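Local atomic coordinates of cellulase (Bacillus sp. BG-CS10, PDB entry 5E09), a protein that probably hydrolyses internal beta-1,4-glucosidic bonds of cellulose, pairing a family 5 TIM-barrel catalytic domain with a family 46 carbohydrate-binding module. Residues A[463-468]-A[506-511]; A[459-464]-A[478-483]; A[442-447]-A[529-534]; A[433-438]-A[520-525]. All coordinates share one frame; numbering follows the deposited sequence.

Interaction 1 (A[463-468]-A[506-511]); sequences AVYANG and RDDDIH
Val464 and His511 form an antiparallel hydrogen-bonded pair where strands 458-465 and 509-516 run side by side in the beta sheet of the carbohydrate-binding module, the N of Val464 giving to the O of His511 at 2.9 Å and the N of His511 giving back to the O of Val464 at 2.8 Å. One step on, Tyr465 and Ile510 make a non-hydrogen-bonded pair, their CA atoms 4.6 Å apart. Past it the chain leaves the sheet in a type I turn from Tyr465 to Gly468, whose positive phi suits a glycine. Tyr465 makes the largest single contribution. Its CG lies anti to the carbonyl carbon (chi1 -70°), and the ring reaches from the strand to the loop before strand 509-516. There Arg506 lays its guanidinium flat on one face, planes 8° apart, in a cation-pi stack with CZ 3.7 Å from the centroid of the Tyr465 ring. Arg506 CD also rests over the ring, and the bend at chi3 beyond it turns the guanidinium down onto the same face. The guanidinium charge is met by Glu469 and, weakly, by Asp508. Ile510 CG1 touches CE1 of Tyr465 at 4.0 Å. With an alanine in place of Tyr465, the guanidinium of Arg506 would probably lose the face it lies on and its backbone N-H the hydroxyl that accepts it. That hydroxyl, Tyr465 OH, takes Arg506 N at 2.9 Å, with an angle of 155° at the hydrogen.

Interaction 2 (A[459-464]-A[478-483]); sequences ATMEAV and SFKEFG
At the edge of the module's sheet, Glu462 and Phe479 face each other as an antiparallel non-hydrogen-bonded pair, their CA atoms 4.4 Å apart. The two side chains run alongside, pointing the same way. Glu462 CG stands over one face of the Phe479 ring, 3.6 Å from its centroid, and beyond it the carboxylate lies stacked on the ring, the planes 3° apart. The charge over the ring is probably made acceptable by bonds to both oxygens: OE2 takes the bond of Ser478 OG at 2.6 Å on its anti lone pair, and OE1 is hydrogen-bonded to His515, whose ring also meets Phe479. Strand 458-465 receives the short, loosely paired edge strand 479-480, held by Lys480 N to Met461 O at 2.8 Å and Ala463 N to Ser478 O at 2.9 Å. Farther along, Ala459 and Thr460 both face His515 in a classic beta bulge. Beside it a water bridges Thr460 OG1, 2.6 Å away, and Lys480 O, while Thr460 CG2 meets the edge of the Phe479 ring. On the other face, selenomethionine Met461 bends at chi3 to lay CE against Lys480 CG at 3.8 Å. The aliphatic part of Lys480 suits this apolar neighbour, while its NZ reaches the carbonyls of Ala471, Pro473 and Thr477. Phe482 turns its ring edge to Ala459 O and touches Asn234, in the catalytic family 5 region.

Interaction 3 (A[442-447]-A[529-534]); sequences GSTSNF and NGNHVQ
Val533 and Thr444 bury the most surface here, where the end of strand 436-443 and the start of strand 532-536 lie antiparallel in the sheet of the carbohydrate-binding module. Strand 436-443 runs into a type I turn from Ser443 to Asn446, and strand 532-536 emerges from a type II' turn from Asn529 to His532, which closes a two-residue beta-hairpin whose positive-phi corner is Gly530. Val533 pairs with Gly442 through two backbone bonds: Val533 N gives to Gly442 O at 2.9 Å, and Gly442 N gives to Val533 O. Its two methyls then divide the work. CG1, anti to the backbone N (chi1 -174°), meets Phe447 CE1 at 3.6 Å, while CG2 touches Thr444 CG2 at 3.8 Å. Thr444 and Val533 also both rest on Phe502 of helix 499-502, which covers this apolar cluster. On its backbone side Thr444 N gives a bond to Asn531 O at 2.9 Å, the donor standing 44° out of the carbonyl plane. Phe447 approaches Val533 at about a right angle, its CD1 passing close to Gly442, where a beta-carbon would be crowded; glycine suits the spot. An alanine in place of Phe447 would probably strip Val533 CG1 of its main partner across the contact and open a gap beside Gly442. Threonine serves both sides of the join, its methyl adding to the apolar cluster while its N-H ties the start of the turn to the facing hairpin. The chemistry implies a division of labour: backbone bonds set the register, and the buried groups of Val533, Thr444 and Phe447 pack together on one face.

Interaction 4 (A[433-438]-A[520-525]); sequences DEPTLE and EMVEYT
Tyr524 lies against Leu437 and Glu438, linking strands 521-529 and 436-443, which flank strand 532-536 in the module's antiparallel sheet. The touching parts run nearly the same way, 13° apart, and side chains rather than backbone pairing join them. Tyr524 CB starts 4.0 Å from Leu437 CD1. With CG anti to the backbone N (chi1 -163°), the ring extends across to the other strand. CG stays near the same methyl, and CD1 meets Leu437 CD1 at 3.8 Å. Next along the ring, CE1 and CZ already come close to Glu438 O, CE1 at 3.2 Å and CZ at 3.3 Å. At the end, the hydroxyl OH gives its proton to Glu438 O at 2.6 Å, the carbonyl oxygen lying at the ring's edge. Leucine suits this place, since its branch reaches two partners: CD1 also touches Val522 CG1 at 3.9 Å, and Phe514 and Ile449 extend the apolar cluster. Val522 sends its other methyl, CG2, to Pro435 CG at 3.8 Å. At the outer end the character changes. Glu434 OE2 and Glu520 OE1 come within 4.2 Å of each other, their carboxylate planes almost perpendicular. Glu520 OE2 forms a salt bridge with Arg351, in the neighbouring X2 region, which is likely to ease that repulsion. An apolar seam therefore lies between a phenol satisfied by a carbonyl at one end and, at the other, a charged margin tied to the adjoining domain.

All four contacts belong to one antiparallel sheet. Interactions 1 and 2 share strand 458-465, joined on one side to 509-516 and on the other to the edge strand 479-480; interactions 3 and 4 share 436-443. Interaction 2 is the most buried and lies nearest the catalytic domain, with a stacked carboxylate and a bridging water, whereas the others are partly open to solvent. Interactions 1 and 3, at the turns, touch through a probable hydrogen bond from Gly530 N to Asp507 OD1. Beyond their backbone pairing, interaction 1 adds a cation-pi stack and interaction 3 apolar contacts. In interaction 4 side chains replace the backbone pairing of the other three.

Interaction 1 (A[463-468]-A[506-511])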
loop_
_atom_site.group_PDB
_atom_site.type_symbol
_atom_site.label_atom_id
_atom_site.label_comp_id
_atom_site.label_asym_id
_atom_site.label_seq_id
_atom_site.Cartn_x
_atom_site.Cartn_y
_atom_site.Cartn_z
ATOM N N ALA A 463 -23.190 3.413 10.774
ATOM C CA ALA A 463 -23.834 2.803 11.927
ATOM C C ALA A 463 -24.154 3.867 12.963
ATOM O O ALA A 463 -23.249 4.489 13.510
ATOM C CB ALA A 463 -22.946 1.734 12.526
ATOM N N VAL A 464 -25.437 4.095 13.225
ATOM C CA VAL A 464 -25.823 5.034 14.282
ATOM C C VAL A 464 -26.841 4.386 15.197
ATOM O O VAL A 464 -27.580 3.518 14.772
ATOM C CB VAL A 464 -26.417 6.343 13.725
ATOM C CG1 VAL A 464 -25.378 7.108 12.914
ATOM C CG2 VAL A 464 -27.654 6.056 12.891
ATOM N N TYR A 465 -26.883 4.791 16.456
ATOM C CA TYR A 465 -27.909 4.267 17.346
ATOM C C TYR A 465 -29.251 4.884 17.000
ATOM O O TYR A 465 -29.313 5.873 16.265
ATOM C CB TYR A 465 -27.562 4.531 18.807
ATOM C CG TYR A 465 -26.397 3.712 19.292
ATOM C CD1 TYR A 465 -26.495 2.330 19.409
ATOM C CD2 TYR A 465 -25.196 4.314 19.626
ATOM C CE1 TYR A 465 -25.426 1.576 19.850
ATOM C CE2 TYR A 465 -24.127 3.572 20.067
ATOM C CZ TYR A 465 -24.246 2.209 20.181
ATOM O OH TYR A 465 -23.172 1.480 20.625
ATOM N N ALA A 466 -30.319 4.295 17.530
ATOM C CA ALA A 466 -31.674 4.757 17.248
ATOM C C ALA A 466 -31.858 6.228 17.614
ATOM O O ALA A 466 -32.710 6.909 17.046
ATOM C CB ALA A 466 -32.693 3.894 17.984
ATOM N N ASN A 467 -31.048 6.718 18.550
ATOM C CA ASN A 467 -31.115 8.118 18.951
ATOM C C ASN A 467 -30.283 9.046 18.056
ATOM O O ASN A 467 -30.308 10.263 18.228
ATOM C CB ASN A 467 -30.682 8.280 20.415
ATOM C CG ASN A 467 -29.227 7.913 20.649
ATOM O OD1 ASN A 467 -28.504 7.541 19.726
ATOM N ND2 ASN A 467 -28.786 8.030 21.898
ATOM N N GLY A 468 -29.545 8.469 17.107
ATOM C CA GLY A 468 -28.758 9.253 16.165
ATOM C C GLY A 468 -27.277 9.349 16.498
ATOM O O GLY A 468 -26.497 9.926 15.746
ATOM N N ARG A 506 -23.386 -0.772 22.431
ATOM C CA ARG A 506 -24.301 -0.997 23.539
ATOM C C ARG A 506 -25.445 -1.913 23.092
ATOM O O ARG A 506 -25.622 -2.157 21.896
ATOM C CB ARG A 506 -24.871 0.335 24.035
ATOM C CG ARG A 506 -26.093 0.717 23.227
ATOM C CD ARG A 506 -26.624 2.136 23.386
ATOM N NE ARG A 506 -25.616 3.183 23.389
ATOM C CZ ARG A 506 -25.876 4.441 23.051
ATOM N NH1 ARG A 506 -27.093 4.781 22.640
ATOM N NH2 ARG A 506 -24.914 5.350 23.080
ATOM N N ASP A 507 -26.224 -2.409 24.051
ATOM C CA ASP A 507 -27.464 -3.121 23.746
ATOM C C ASP A 507 -28.539 -2.123 23.339
ATOM O O ASP A 507 -29.052 -1.381 24.175
ATOM C CB ASP A 507 -27.943 -3.940 24.947
ATOM C CG ASP A 507 -26.927 -4.970 25.398
ATOM O OD1 ASP A 507 -26.439 -5.743 24.543
ATOM O OD2 ASP A 507 -26.623 -5.007 26.610
ATOM N N ASP A 508 -28.882 -2.114 22.059
ATOM C CA ASP A 508 -29.744 -1.081 21.509
ATOM C C ASP A 508 -30.141 -1.425 20.085
ATOM O O ASP A 508 -29.709 -2.438 19.533
ATOM C CB ASP A 508 -29.027 0.271 21.532
ATOM C CG ASP A 508 -29.977 1.452 21.541
ATOM O OD1 ASP A 508 -31.178 1.263 21.254
ATOM O OD2 ASP A 508 -29.512 2.580 21.825
ATOM N N ASP A 509 -30.971 -0.575 19.496
ATOM C CA ASP A 509 -31.218 -0.624 18.068
ATOM C C ASP A 509 -30.093 0.114 17.368
ATOM O O ASP A 509 -29.678 1.191 17.797
ATOM C CB ASP A 509 -32.572 -0.007 17.724
ATOM C CG ASP A 509 -33.704 -0.995 17.858
ATOM O OD1 ASP A 509 -33.473 -2.074 18.441
ATOM O OD2 ASP A 509 -34.821 -0.697 17.385
ATOM N N ILE A 510 -29.581 -0.491 16.308
ATOM C CA ILE A 510 -28.524 0.105 15.510
ATOM C C ILE A 510 -28.999 0.228 14.069
ATOM O O ILE A 510 -29.345 -0.760 13.438
ATOM C CB ILE A 510 -27.230 -0.727 15.570
ATOM C CG1 ILE A 510 -26.797 -0.927 17.024
ATOM C CG2 ILE A 510 -26.129 -0.059 14.769
ATOM C CD1 ILE A 510 -25.954 -2.164 17.251
ATOM N N HIS A 511 -29.047 1.453 13.567
ATOM C CA HIS A 511 -29.393 1.705 12.179
ATOM C C HIS A 511 -28.134 1.686 11.322
ATOM O O HIS A 511 -27.226 2.502 11.511
ATOM C CB HIS A 511 -30.127 3.041 12.036
ATOM C CG HIS A 511 -31.480 3.059 12.679
ATOM N ND1 HIS A 511 -31.662 2.920 14.037
ATOM C CD2 HIS A 511 -32.719 3.188 12.146
ATOM C CE1 HIS A 511 -32.953 2.968 14.316
ATOM N NE2 HIS A 511 -33.616 3.131 13.185
#

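Interaction 2 (A[459-464]-A[478-483])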
loop_
_atom_site.group_PDB
_atom_site.type_symbol
_atom_site.label_atom_id
_atom_site.label_comp_id
_atom_site.label_asym_id
_atom_site.label_seq_id
_atom_site.Cartn_x
_atom_site.Cartn_y
_atom_site.Cartn_z
ATOM N N ALA A 459 -19.668 0.214 -1.051
ATOM C CA ALA A 459 -18.594 1.179 -0.870
ATOM C C ALA A 459 -18.281 1.317 0.612
ATOM O O ALA A 459 -17.122 1.231 1.022
ATOM C CB ALA A 459 -18.974 2.533 -1.464
ATOM N N THR A 460 -19.322 1.517 1.418
ATOM C CA THR A 460 -19.107 1.693 2.850
ATOM C C THR A 460 -20.387 1.502 3.660
ATOM O O THR A 460 -21.426 1.170 3.107
ATOM C CB THR A 460 -18.509 3.081 3.161
ATOM O OG1 THR A 460 -18.243 3.184 4.564
ATOM C CG2 THR A 460 -19.457 4.194 2.729
HETATM N N MSE A 461 -20.298 1.695 4.974
HETATM C CA MSE A 461 -21.421 1.424 5.876
HETATM C C MSE A 461 -21.454 2.415 7.037
HETATM O O MSE A 461 -20.447 2.618 7.719
HETATM C CB MSE A 461 -21.348 -0.012 6.428
HETATM C CG MSE A 461 -22.467 -0.348 7.418
HETATM SE SE MSE A 461 -22.263 -2.010 8.450
HETATM C CE MSE A 461 -20.974 -1.426 9.782
ATOM N N GLU A 462 -22.609 3.035 7.252
ATOM C CA GLU A 462 -22.819 3.868 8.428
ATOM C C GLU A 462 -23.512 3.080 9.530
ATOM O O GLU A 462 -24.322 2.198 9.258
ATOM C CB GLU A 462 -23.642 5.106 8.090
ATOM C CG GLU A 462 -22.897 6.179 7.332
ATOM C CD GLU A 462 -23.755 7.412 7.101
ATOM O OE1 GLU A 462 -24.585 7.398 6.163
ATOM O OE2 GLU A 462 -23.605 8.394 7.863
ATOM N N ALA A 463 -23.190 3.413 10.774
ATOM C CA ALA A 463 -23.834 2.803 11.927
ATOM C C ALA A 463 -24.154 3.867 12.963
ATOM O O ALA A 463 -23.249 4.489 13.510
ATOM C CB ALA A 463 -22.946 1.734 12.526
ATOM N N VAL A 464 -25.437 4.095 13.225
ATOM C CA VAL A 464 -25.823 5.034 14.282
ATOM C C VAL A 464 -26.841 4.386 15.197
ATOM O O VAL A 464 -27.580 3.518 14.772
ATOM C CB VAL A 464 -26.417 6.343 13.725
ATOM C CG1 VAL A 464 -25.378 7.108 12.914
ATOM C CG2 VAL A 464 -27.654 6.056 12.891
ATOM N N SER A 478 -19.709 8.202 11.688
ATOM C CA SER A 478 -20.753 7.215 11.441
ATOM C C SER A 478 -20.295 6.153 10.446
ATOM O O SER A 478 -20.815 5.035 10.436
ATOM C CB SER A 478 -22.022 7.898 10.932
ATOM O OG SER A 478 -21.755 8.622 9.742
ATOM N N PHE A 479 -19.316 6.504 9.616
ATOM C CA PHE A 479 -18.808 5.594 8.591
ATOM C C PHE A 479 -17.797 4.611 9.155
ATOM O O PHE A 479 -16.697 4.998 9.541
ATOM C CB PHE A 479 -18.179 6.387 7.444
ATOM C CG PHE A 479 -19.171 7.176 6.649
ATOM C CD1 PHE A 479 -19.819 6.603 5.569
ATOM C CD2 PHE A 479 -19.478 8.485 6.993
ATOM C CE1 PHE A 479 -20.749 7.321 4.838
ATOM C CE2 PHE A 479 -20.412 9.208 6.267
ATOM C CZ PHE A 479 -21.048 8.625 5.189
ATOM N N LYS A 480 -18.165 3.335 9.179
ATOM C CA LYS A 480 -17.316 2.306 9.770
ATOM C C LYS A 480 -16.259 1.796 8.796
ATOM O O LYS A 480 -16.450 1.825 7.576
ATOM C CB LYS A 480 -18.172 1.148 10.276
ATOM C CG LYS A 480 -19.234 1.570 11.295
ATOM C CD LYS A 480 -18.607 2.150 12.564
ATOM C CE LYS A 480 -18.866 3.641 12.682
ATOM N NZ LYS A 480 -18.246 4.232 13.905
ATOM N N GLU A 481 -15.144 1.334 9.354
ATOM C CA GLU A 481 -13.987 0.909 8.579
ATOM C C GLU A 481 -14.244 -0.394 7.832
ATOM O O GLU A 481 -14.630 -1.401 8.432
ATOM C CB GLU A 481 -12.772 0.749 9.501
ATOM C CG GLU A 481 -11.551 0.109 8.845
ATOM C CD GLU A 481 -10.345 0.070 9.775
ATOM O OE1 GLU A 481 -10.511 0.360 10.980
ATOM O OE2 GLU A 481 -9.231 -0.252 9.305
ATOM N N PHE A 482 -14.006 -0.364 6.522
ATOM C CA PHE A 482 -14.198 -1.522 5.656
ATOM C C PHE A 482 -13.334 -2.714 6.085
ATOM O O PHE A 482 -12.134 -2.566 6.345
ATOM C CB PHE A 482 -13.874 -1.137 4.215
ATOM C CG PHE A 482 -14.513 -2.018 3.178
ATOM C CD1 PHE A 482 -14.010 -3.286 2.909
ATOM C CD2 PHE A 482 -15.596 -1.560 2.441
ATOM C CE1 PHE A 482 -14.591 -4.093 1.933
ATOM C CE2 PHE A 482 -16.186 -2.355 1.462
ATOM C CZ PHE A 482 -15.680 -3.623 1.205
ATOM N N GLY A 483 -13.944 -3.895 6.145
ATOM C CA GLY A 483 -13.218 -5.102 6.493
ATOM C C GLY A 483 -12.832 -5.388 7.928
ATOM O O GLY A 483 -12.379 -6.489 8.251
HETATM O O HOH W 1 -16.057 1.815 4.770
#

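Interaction 3 (A[442-447]-A[529-534])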
loop_
_atom_site.group_PDB
_atom_site.type_symbol
_atom_site.label_atom_id
_atom_site.label_comp_id
_atom_site.label_asym_id
_atom_site.label_seq_id
_atom_site.Cartn_x
_atom_site.Cartn_y
_atom_site.Cartn_z
ATOM N N GLY A 442 -28.899 -14.157 14.668
ATOM C CA GLY A 442 -27.600 -14.759 14.898
ATOM C C GLY A 442 -26.916 -14.331 16.169
ATOM O O GLY A 442 -27.453 -13.549 16.944
ATOM N N SER A 443 -25.720 -14.862 16.386
ATOM C CA SER A 443 -24.896 -14.440 17.504
ATOM C C SER A 443 -23.866 -13.432 17.017
ATOM O O SER A 443 -23.550 -13.386 15.826
ATOM C CB SER A 443 -24.210 -15.637 18.160
ATOM O OG SER A 443 -23.242 -16.206 17.293
ATOM N N THR A 444 -23.341 -12.632 17.939
ATOM C CA THR A 444 -22.386 -11.577 17.601
ATOM C C THR A 444 -21.106 -12.093 16.935
ATOM O O THR A 444 -20.405 -11.342 16.253
ATOM C CB THR A 444 -21.987 -10.773 18.849
ATOM O OG1 THR A 444 -21.553 -11.669 19.879
ATOM C CG2 THR A 444 -23.169 -9.965 19.359
ATOM N N SER A 445 -20.805 -13.371 17.122
ATOM C CA SER A 445 -19.572 -13.927 16.585
ATOM C C SER A 445 -19.776 -14.613 15.232
ATOM O O SER A 445 -18.809 -15.023 14.592
ATOM C CB SER A 445 -18.966 -14.909 17.588
ATOM O OG SER A 445 -19.871 -15.960 17.868
ATOM N N ASN A 446 -21.026 -14.726 14.794
ATOM C CA ASN A 446 -21.329 -15.400 13.535
ATOM C C ASN A 446 -22.450 -14.711 12.753
ATOM O O ASN A 446 -23.357 -15.369 12.240
ATOM C CB ASN A 446 -21.702 -16.857 13.804
ATOM C CG ASN A 446 -21.652 -17.712 12.558
ATOM O OD1 ASN A 446 -20.874 -17.444 11.642
ATOM N ND2 ASN A 446 -22.487 -18.745 12.512
ATOM N N PHE A 447 -22.386 -13.388 12.656
ATOM C CA PHE A 447 -23.487 -12.633 12.076
ATOM C C PHE A 447 -23.252 -12.232 10.618
ATOM O O PHE A 447 -22.251 -11.599 10.276
ATOM C CB PHE A 447 -23.774 -11.386 12.913
ATOM C CG PHE A 447 -25.101 -10.758 12.609
ATOM C CD1 PHE A 447 -26.251 -11.203 13.239
ATOM C CD2 PHE A 447 -25.201 -9.735 11.676
ATOM C CE1 PHE A 447 -27.483 -10.636 12.950
ATOM C CE2 PHE A 447 -26.423 -9.162 11.384
ATOM C CZ PHE A 447 -27.566 -9.610 12.023
ATOM N N ASN A 529 -28.752 -7.690 21.829
ATOM C CA ASN A 529 -28.912 -7.957 23.248
ATOM C C ASN A 529 -27.992 -9.099 23.664
ATOM O O ASN A 529 -28.129 -10.234 23.184
ATOM C CB ASN A 529 -30.365 -8.277 23.572
ATOM C CG ASN A 529 -30.672 -8.120 25.037
ATOM O OD1 ASN A 529 -30.840 -9.099 25.749
ATOM N ND2 ASN A 529 -30.711 -6.880 25.505
ATOM N N GLY A 530 -27.042 -8.782 24.539
ATOM C CA GLY A 530 -26.016 -9.726 24.938
ATOM C C GLY A 530 -25.240 -10.206 23.731
ATOM O O GLY A 530 -24.712 -9.407 22.962
ATOM N N ASN A 531 -25.193 -11.518 23.550
ATOM C CA ASN A 531 -24.494 -12.102 22.419
ATOM C C ASN A 531 -25.407 -12.386 21.241
ATOM O O ASN A 531 -25.011 -13.081 20.307
ATOM C CB ASN A 531 -23.798 -13.395 22.841
ATOM C CG ASN A 531 -22.493 -13.140 23.565
ATOM O OD1 ASN A 531 -21.472 -12.853 22.941
ATOM N ND2 ASN A 531 -22.520 -13.242 24.890
ATOM N N HIS A 532 -26.629 -11.866 21.278
ATOM C CA HIS A 532 -27.564 -12.165 20.200
ATOM C C HIS A 532 -28.042 -10.926 19.466
ATOM O O HIS A 532 -28.211 -9.861 20.056
ATOM C CB HIS A 532 -28.752 -12.952 20.735
ATOM C CG HIS A 532 -28.368 -14.278 21.308
ATOM N ND1 HIS A 532 -28.348 -14.524 22.663
ATOM C CD2 HIS A 532 -27.958 -15.420 20.707
ATOM C CE1 HIS A 532 -27.957 -15.769 22.873
ATOM N NE2 HIS A 532 -27.715 -16.334 21.704
ATOM N N VAL A 533 -28.236 -11.088 18.162
ATOM C CA VAL A 533 -28.609 -9.999 17.272
ATOM C C VAL A 533 -29.707 -10.421 16.308
ATOM O O VAL A 533 -29.668 -11.514 15.712
ATOM C CB VAL A 533 -27.403 -9.490 16.441
ATOM C CG1 VAL A 533 -27.796 -8.260 15.621
ATOM C CG2 VAL A 533 -26.233 -9.165 17.338
ATOM N N GLN A 534 -30.628 -9.496 16.100
ATOM C CA GLN A 534 -31.707 -9.638 15.167
ATOM C C GLN A 534 -31.552 -8.596 14.053
ATOM O O GLN A 534 -31.406 -7.442 14.307
ATOM C CB GLN A 534 -33.040 -9.489 15.863
ATOM C CG GLN A 534 -34.174 -9.289 14.895
ATOM C CD GLN A 534 -35.490 -9.843 15.346
ATOM O OE1 GLN A 534 -36.364 -9.099 15.735
ATOM N NE2 GLN A 534 -35.650 -11.152 15.260
#

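Interaction 4 (A[433-438]-A[520-525])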
loop_
_atom_site.group_PDB
_atom_site.type_symbol
_atom_site.label_atom_id
_atom_site.label_comp_id
_atom_site.label_asym_id
_atom_site.label_seq_id
_atom_site.Cartn_x
_atom_site.Cartn_y
_atom_site.Cartn_z
ATOM N N ASP A 433 -29.465 -3.900 -10.417
ATOM C CA ASP A 433 -30.773 -3.653 -9.858
ATOM C C ASP A 433 -30.555 -3.105 -8.454
ATOM O O ASP A 433 -29.437 -3.155 -7.923
ATOM C CB ASP A 433 -31.607 -4.929 -9.829
ATOM C CG ASP A 433 -33.039 -4.696 -10.252
ATOM O OD1 ASP A 433 -33.650 -3.712 -9.770
ATOM O OD2 ASP A 433 -33.544 -5.495 -11.072
ATOM N N GLU A 434 -31.610 -2.581 -7.847
ATOM C CA GLU A 434 -31.508 -2.100 -6.479
ATOM C C GLU A 434 -31.180 -3.252 -5.531
ATOM O O GLU A 434 -31.936 -4.225 -5.457
ATOM C CB GLU A 434 -32.803 -1.426 -6.057
ATOM C CG GLU A 434 -32.829 -0.983 -4.609
ATOM C CD GLU A 434 -34.245 -0.804 -4.087
ATOM O OE1 GLU A 434 -35.064 -1.741 -4.223
ATOM O OE2 GLU A 434 -34.544 0.285 -3.549
ATOM N N PRO A 435 -30.052 -3.141 -4.803
ATOM C CA PRO A 435 -29.630 -4.205 -3.879
ATOM C C PRO A 435 -30.640 -4.429 -2.745
ATOM O O PRO A 435 -31.326 -3.499 -2.324
ATOM C CB PRO A 435 -28.281 -3.701 -3.338
ATOM C CG PRO A 435 -28.290 -2.234 -3.554
ATOM C CD PRO A 435 -29.128 -1.992 -4.788
ATOM N N THR A 436 -30.710 -5.662 -2.257
ATOM C CA THR A 436 -31.731 -6.079 -1.302
ATOM C C THR A 436 -31.132 -6.889 -0.152
ATOM O O THR A 436 -30.283 -7.755 -0.367
ATOM C CB THR A 436 -32.831 -6.918 -2.011
ATOM O OG1 THR A 436 -33.461 -6.121 -3.017
ATOM C CG2 THR A 436 -33.890 -7.407 -1.032
ATOM N N LEU A 437 -31.579 -6.603 1.069
ATOM C CA LEU A 437 -31.152 -7.361 2.236
ATOM C C LEU A 437 -32.323 -8.112 2.857
ATOM O O LEU A 437 -33.480 -7.783 2.610
ATOM C CB LEU A 437 -30.518 -6.433 3.267
ATOM C CG LEU A 437 -29.377 -5.578 2.729
ATOM C CD1 LEU A 437 -28.964 -4.549 3.763
ATOM C CD2 LEU A 437 -28.207 -6.459 2.326
ATOM N N GLU A 438 -32.014 -9.116 3.672
ATOM C CA GLU A 438 -33.039 -9.937 4.303
ATOM C C GLU A 438 -32.953 -9.943 5.828
ATOM O O GLU A 438 -31.905 -9.653 6.407
ATOM C CB GLU A 438 -32.945 -11.373 3.789
ATOM C CG GLU A 438 -33.189 -11.504 2.297
ATOM C CD GLU A 438 -33.110 -12.938 1.821
ATOM O OE1 GLU A 438 -32.935 -13.837 2.671
ATOM O OE2 GLU A 438 -33.220 -13.168 0.598
ATOM N N GLU A 520 -26.841 3.889 -4.777
ATOM C CA GLU A 520 -27.905 3.345 -3.935
ATOM C C GLU A 520 -27.511 3.314 -2.466
ATOM O O GLU A 520 -26.346 3.128 -2.120
ATOM C CB GLU A 520 -28.294 1.932 -4.386
ATOM C CG GLU A 520 -29.129 1.890 -5.648
ATOM C CD GLU A 520 -30.504 2.503 -5.461
ATOM O OE1 GLU A 520 -31.062 2.408 -4.345
ATOM O OE2 GLU A 520 -31.027 3.084 -6.434
HETATM N N MSE A 521 -28.494 3.508 -1.603
HETATM C CA MSE A 521 -28.279 3.363 -0.176
HETATM C C MSE A 521 -29.348 2.451 0.387
HETATM O O MSE A 521 -30.526 2.630 0.103
HETATM C CB MSE A 521 -28.306 4.717 0.527
HETATM C CG MSE A 521 -27.302 5.709 -0.019
HETATM SE SE MSE A 521 -27.250 7.308 1.072
HETATM C CE MSE A 521 -26.286 8.484 -0.152
ATOM N N VAL A 522 -28.943 1.465 1.177
ATOM C CA VAL A 522 -29.916 0.536 1.738
ATOM C C VAL A 522 -29.883 0.584 3.267
ATOM O O VAL A 522 -28.816 0.500 3.881
ATOM C CB VAL A 522 -29.670 -0.900 1.243
ATOM C CG1 VAL A 522 -30.778 -1.826 1.719
ATOM C CG2 VAL A 522 -29.581 -0.915 -0.270
ATOM N N GLU A 523 -31.057 0.741 3.869
ATOM C CA GLU A 523 -31.176 0.833 5.314
ATOM C C GLU A 523 -31.414 -0.546 5.899
ATOM O O GLU A 523 -32.045 -1.394 5.267
ATOM C CB GLU A 523 -32.311 1.779 5.706
ATOM C CG GLU A 523 -32.130 3.212 5.214
ATOM C CD GLU A 523 -31.143 4.003 6.057
ATOM O OE1 GLU A 523 -30.968 3.664 7.248
ATOM O OE2 GLU A 523 -30.545 4.970 5.534
ATOM N N TYR A 524 -30.898 -0.766 7.106
ATOM C CA TYR A 524 -31.039 -2.048 7.785
ATOM C C TYR A 524 -30.989 -1.832 9.293
ATOM O O TYR A 524 -30.299 -0.938 9.762
ATOM C CB TYR A 524 -29.936 -3.006 7.343
ATOM C CG TYR A 524 -30.196 -4.463 7.652
ATOM C CD1 TYR A 524 -31.018 -5.233 6.835
ATOM C CD2 TYR A 524 -29.608 -5.075 8.751
ATOM C CE1 TYR A 524 -31.248 -6.565 7.108
ATOM C CE2 TYR A 524 -29.832 -6.409 9.032
ATOM C CZ TYR A 524 -30.652 -7.148 8.211
ATOM O OH TYR A 524 -30.872 -8.476 8.488
ATOM N N THR A 525 -31.707 -2.641 10.062
ATOM C CA THR A 525 -31.755 -2.401 11.501
ATOM C C THR A 525 -31.314 -3.618 12.304
ATOM O O THR A 525 -31.767 -4.728 12.057
ATOM C CB THR A 525 -33.177 -1.975 11.950
ATOM O OG1 THR A 525 -33.583 -0.819 11.208
ATOM C CG2 THR A 525 -33.200 -1.641 13.439
#